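Local coordinates for putative exported protein (Bordetella pertussis Tohama I, PDB 2PFZ) that binds pyroglutamic acid as an extracytoplasmic solute receptor, probably delivering it to a tripartite ATP-independent periplasmic (TRAP) transporter, at residues D4-Y9 / P48-A53; L19-K24 / E236-K241. All coordinates share one frame; numbering follows the deposited sequence.

In the fold
Along the chain the segments interleave, in the order 4-9, 19-24, 48-53, 236-241, and the two contact centres lie about 17 Å apart. Strand 2-6, helix 14-30 and the parallel strand 35-39 form a beta-alpha-beta crossover in the first lobe of this periplasmic binding protein. Strand 2-6 lies between helix 50-55 and helix 14-30: P6 directs its side chain to the former in interaction 1, whereas L5 turns the other way, to the latter. Helix 14-30 then meets the long helix 222-256 in interaction 2. The two interactions touch directly, with L5 CD1 4.0 Å from F22 CE2 and T7 CB 3.9 Å from L19 CD1. An N-terminal strand thus becomes tied to a helix from late in the sequence.

Interaction 1. Residues D4-Y9 / P48-A53; sequences DLPTAY and PEIKRA
I50 reaches P6 and A8 through two diverging branches set by its torsions. With chi1 at -67°, CG2 stands anti to the backbone N while CG1 lies beside that N; chi2 at 167° then extends CD1 away from the helix backbone. CG2 consequently meets the proline ring, 3.8 Å from P6 CG, and CD1 reaches past the strand end, toward the T7-A8 backbone. The two side chains slide past each other in opposite directions, a side-by-side overlap that also puts I50 CG1 3.9 Å from P6 CG.

I50 CD1 keeps touch with the ring at P6 CB but lies nearest the backbone, 3.7 Å from P6 O and 4.0 Å from A8 N. A8 contributes its methyl more distantly, CB lying 4.4 Å from I50 CD1. The CA atoms of P6 and I50 are 6.9 Å apart, with the proline ring and the isoleucine branches filling the gap. Proline has no N-H, so its backbone hydrogen bond with E63 of strand 61-65 must use P6 O, and the methyl is not that oxygen's sole neighbour.

The other side of A8 concerns the ligand site. Its CB sits 4.0 Å above the plane of the Y9 ring, over the ring centre. The A8 side chain is about 8 Å from the bound pyroglutamic acid, one layer behind Y9, which itself packs edge-to-face on the pocket residue W119. Nearby, T7 OG1 hydrogen-bonds E63 and receives a weak bond from Y9 N.

Across the two segments the contact is van der Waals in kind: aliphatic carbons against the proline ring, the A8 methyl and the adjoining backbone. This fit contributes to seating helix 50-55 against the strand end, with I50 also packing on I64.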
# COMPACT_ATOMS: atom_id res chain seq x y z
N ASP A 4 -3.18 -7.05 -20.01
CA ASP A 4 -2.07 -6.22 -19.50
C ASP A 4 -2.34 -5.81 -18.08
O ASP A 4 -3.48 -5.50 -17.73
CB ASP A 4 -1.91 -4.96 -20.33
CG ASP A 4 -1.39 -5.25 -21.71
OD1 ASP A 4 -0.24 -5.76 -21.87
OD2 ASP A 4 -2.16 -4.93 -22.65
N LEU A 5 -1.28 -5.77 -17.27
CA LEU A 5 -1.43 -5.50 -15.84
C LEU A 5 -0.37 -4.49 -15.43
O LEU A 5 0.80 -4.84 -15.27
CB LEU A 5 -1.26 -6.80 -15.03
CG LEU A 5 -1.69 -6.78 -13.54
CD1 LEU A 5 -1.79 -8.21 -12.96
CD2 LEU A 5 -0.82 -5.88 -12.64
N PRO A 6 -0.75 -3.21 -15.30
CA PRO A 6 0.22 -2.24 -14.81
C PRO A 6 0.44 -2.30 -13.29
O PRO A 6 -0.50 -2.50 -12.51
CB PRO A 6 -0.41 -0.90 -15.20
CG PRO A 6 -1.84 -1.15 -15.11
CD PRO A 6 -2.01 -2.56 -15.66
N THR A 7 1.71 -2.17 -12.90
CA THR A 7 2.05 -1.91 -11.52
C THR A 7 2.97 -0.70 -11.46
O THR A 7 3.75 -0.42 -12.40
CB THR A 7 2.68 -3.16 -10.84
OG1 THR A 7 3.22 -2.80 -9.57
CG2 THR A 7 3.82 -3.77 -11.66
N ALA A 8 2.89 0.02 -10.34
CA ALA A 8 3.67 1.22 -10.13
C ALA A 8 5.09 0.98 -9.57
O ALA A 8 5.88 1.92 -9.48
CB ALA A 8 2.87 2.20 -9.26
N TYR A 9 5.43 -0.28 -9.26
CA TYR A 9 6.64 -0.63 -8.51
C TYR A 9 7.59 -1.48 -9.35
O TYR A 9 7.15 -2.09 -10.34
CB TYR A 9 6.24 -1.34 -7.19
CG TYR A 9 5.19 -0.52 -6.51
CD1 TYR A 9 5.53 0.67 -5.88
CD2 TYR A 9 3.84 -0.89 -6.54
CE1 TYR A 9 4.58 1.46 -5.29
CE2 TYR A 9 2.89 -0.12 -5.96
CZ TYR A 9 3.26 1.07 -5.32
OH TYR A 9 2.32 1.87 -4.75
N PRO A 48 -1.34 6.87 -9.63
CA PRO A 48 -2.65 7.53 -9.55
C PRO A 48 -3.61 7.16 -10.67
O PRO A 48 -4.82 7.43 -10.54
CB PRO A 48 -2.31 9.03 -9.65
CG PRO A 48 -0.85 9.13 -9.28
CD PRO A 48 -0.27 7.86 -9.87
N GLU A 49 -3.07 6.54 -11.73
CA GLU A 49 -3.83 6.28 -12.98
C GLU A 49 -4.44 4.88 -13.10
O GLU A 49 -5.34 4.66 -13.92
CB GLU A 49 -2.94 6.49 -14.20
CG GLU A 49 -2.35 7.87 -14.33
CD GLU A 49 -1.28 7.96 -15.40
OE1 GLU A 49 -0.83 6.91 -15.94
OE2 GLU A 49 -0.86 9.12 -15.65
N ILE A 50 -3.97 3.95 -12.28
CA ILE A 50 -4.23 2.52 -12.56
C ILE A 50 -5.72 2.14 -12.36
O ILE A 50 -6.28 1.36 -13.15
CB ILE A 50 -3.21 1.57 -11.85
CG1 ILE A 50 -1.80 1.76 -12.44
CG2 ILE A 50 -3.64 0.10 -11.96
CD1 ILE A 50 -0.68 1.13 -11.62
N LYS A 51 -6.38 2.74 -11.36
CA LYS A 51 -7.77 2.37 -11.09
C LYS A 51 -8.65 2.80 -12.26
O LYS A 51 -9.50 2.03 -12.71
CB LYS A 51 -8.30 2.96 -9.77
CG LYS A 51 -9.74 2.45 -9.37
CD LYS A 51 -10.33 3.27 -8.17
CE LYS A 51 -11.44 4.25 -8.68
NZ LYS A 51 -11.25 4.67 -10.18
N ARG A 52 -8.43 4.03 -12.75
CA ARG A 52 -9.16 4.52 -13.93
C ARG A 52 -8.86 3.68 -15.18
O ARG A 52 -9.76 3.41 -15.98
CB ARG A 52 -8.83 6.01 -14.17
CG ARG A 52 -9.60 6.70 -15.29
CD ARG A 52 -8.89 6.57 -16.66
NE ARG A 52 -7.60 7.27 -16.70
CZ ARG A 52 -6.55 6.88 -17.42
NH1 ARG A 52 -6.63 5.78 -18.15
NH2 ARG A 52 -5.42 7.59 -17.39
N ALA A 53 -7.61 3.25 -15.32
CA ALA A 53 -7.22 2.38 -16.45
C ALA A 53 -8.00 1.06 -16.46
O ALA A 53 -8.48 0.63 -17.51
CB ALA A 53 -5.72 2.13 -16.43

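Interaction 2. Residues L19-K24 / E236-K241; sequences LTQFVK and EERGWK
Q21 lays its CG over one face of the R238 guanidinium, 3.3 Å above the plane and over its centre, and this is the tightly packed part of the contact. The neighbouring methylene adds to the cover, with Q21 CB 3.5 Å from R238 NH1. An extended arginine chain bridges the gap between backbones, whose nearest CA atoms, those of Q21 and R238, are 9.2 Å apart; a bend at chi3 (-36°) then turns the flat group against the glutamine, and the two side chains cross at about a right angle. R238 NH1 also comes within 3.7 Å of F22 N, obliquely and without bonding.

The arginine belongs to helix 222-256, the long helix that, as in other DctP-type receptors, runs along the two-lobed fold; here it lies beside helix 14-30 of the first lobe. Its charge is paired within the latter helix, NH2 in a salt bridge with D25 and NH1 hydrogen-bonded to N18, which fixes the guanidinium's rotation. Inward, F22 packs on L228, A231 and A235. Outward the contact loosens: the Q21 chain bends at chi2 (50°), its end leading away from the arginine, and both residues remain partly exposed to solvent.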
# COMPACT_ATOMS: atom_id res chain seq x y z
N LEU A 19 3.53 -10.61 -8.04
CA LEU A 19 2.73 -10.50 -9.28
C LEU A 19 3.31 -11.38 -10.38
O LEU A 19 2.57 -11.95 -11.20
CB LEU A 19 2.68 -9.05 -9.79
CG LEU A 19 1.67 -8.14 -9.08
CD1 LEU A 19 2.04 -6.66 -9.36
CD2 LEU A 19 0.27 -8.44 -9.58
N THR A 20 4.64 -11.46 -10.40
CA THR A 20 5.39 -12.28 -11.37
C THR A 20 5.03 -13.77 -11.20
O THR A 20 4.75 -14.46 -12.19
CB THR A 20 6.91 -11.99 -11.29
OG1 THR A 20 7.14 -10.62 -11.66
CG2 THR A 20 7.71 -12.88 -12.24
N GLN A 21 5.00 -14.24 -9.96
CA GLN A 21 4.54 -15.61 -9.68
C GLN A 21 3.06 -15.80 -10.00
O GLN A 21 2.65 -16.85 -10.50
CB GLN A 21 4.83 -16.01 -8.23
CG GLN A 21 4.64 -17.51 -7.95
CD GLN A 21 5.35 -18.42 -8.95
OE1 GLN A 21 4.71 -19.20 -9.66
NE2 GLN A 21 6.67 -18.32 -9.01
N PHE A 22 2.26 -14.77 -9.70
CA PHE A 22 0.83 -14.76 -9.99
C PHE A 22 0.58 -14.98 -11.47
O PHE A 22 -0.25 -15.83 -11.84
CB PHE A 22 0.22 -13.43 -9.53
CG PHE A 22 -1.16 -13.15 -10.08
CD1 PHE A 22 -2.25 -13.90 -9.69
CD2 PHE A 22 -1.35 -12.10 -10.99
CE1 PHE A 22 -3.52 -13.64 -10.19
CE2 PHE A 22 -2.62 -11.84 -11.53
CZ PHE A 22 -3.71 -12.60 -11.12
N VAL A 23 1.28 -14.24 -12.33
CA VAL A 23 1.00 -14.36 -13.77
C VAL A 23 1.38 -15.77 -14.26
O VAL A 23 0.68 -16.34 -15.10
CB VAL A 23 1.61 -13.20 -14.65
CG1 VAL A 23 1.04 -11.87 -14.28
CG2 VAL A 23 3.12 -13.16 -14.55
N LYS A 24 2.48 -16.32 -13.72
CA LYS A 24 2.86 -17.72 -13.94
C LYS A 24 1.80 -18.72 -13.46
O LYS A 24 1.54 -19.70 -14.14
CB LYS A 24 4.20 -18.04 -13.25
CG LYS A 24 5.40 -17.26 -13.78
CD LYS A 24 6.68 -17.67 -13.09
CE LYS A 24 7.84 -16.80 -13.57
NZ LYS A 24 9.12 -17.08 -12.85
N GLU A 236 -2.63 -13.87 -2.86
CA GLU A 236 -2.89 -13.22 -1.58
C GLU A 236 -2.13 -13.90 -0.46
O GLU A 236 -1.53 -13.22 0.34
CB GLU A 236 -4.36 -13.17 -1.23
CG GLU A 236 -4.65 -12.14 -0.13
CD GLU A 236 -6.12 -11.86 0.04
OE1 GLU A 236 -6.67 -11.06 -0.76
OE2 GLU A 236 -6.73 -12.43 0.99
N GLU A 237 -2.20 -15.23 -0.40
CA GLU A 237 -1.50 -16.01 0.63
C GLU A 237 0.00 -15.78 0.59
O GLU A 237 0.63 -15.46 1.61
CB GLU A 237 -1.83 -17.51 0.48
CG GLU A 237 -1.10 -18.40 1.50
CD GLU A 237 -1.91 -19.61 1.97
OE1 GLU A 237 -3.14 -19.49 2.16
OE2 GLU A 237 -1.29 -20.69 2.16
N ARG A 238 0.56 -15.93 -0.61
CA ARG A 238 1.99 -15.76 -0.83
C ARG A 238 2.43 -14.32 -0.54
O ARG A 238 3.51 -14.11 -0.01
CB ARG A 238 2.37 -16.14 -2.27
CG ARG A 238 3.88 -16.07 -2.61
CD ARG A 238 4.15 -16.26 -4.10
NE ARG A 238 3.25 -17.22 -4.70
CZ ARG A 238 2.31 -16.98 -5.62
NH1 ARG A 238 2.08 -15.76 -6.16
NH2 ARG A 238 1.60 -18.01 -6.01
N GLY A 239 1.61 -13.34 -0.93
CA GLY A 239 1.98 -11.92 -0.79
C GLY A 239 2.06 -11.50 0.68
O GLY A 239 3.01 -10.82 1.10
N TRP A 240 1.07 -11.92 1.47
CA TRP A 240 1.11 -11.62 2.91
C TRP A 240 2.32 -12.31 3.55
O TRP A 240 3.00 -11.72 4.40
CB TRP A 240 -0.19 -12.04 3.60
CG TRP A 240 -1.29 -11.06 3.38
CD1 TRP A 240 -2.09 -10.96 2.26
CD2 TRP A 240 -1.72 -10.03 4.28
NE1 TRP A 240 -2.99 -9.92 2.42
CE2 TRP A 240 -2.78 -9.34 3.65
CE3 TRP A 240 -1.32 -9.64 5.57
CZ2 TRP A 240 -3.43 -8.25 4.26
CZ3 TRP A 240 -1.98 -8.55 6.17
CH2 TRP A 240 -3.01 -7.88 5.53
N LYS A 241 2.55 -13.55 3.13
CA LYS A 241 3.70 -14.35 3.56
C LYS A 241 5.02 -13.63 3.29
O LYS A 241 5.84 -13.44 4.21
CB LYS A 241 3.66 -15.73 2.88
CG LYS A 241 4.80 -16.69 3.24
CD LYS A 241 4.79 -17.92 2.30
CE LYS A 241 6.01 -18.85 2.52
NZ LYS A 241 6.25 -19.20 3.97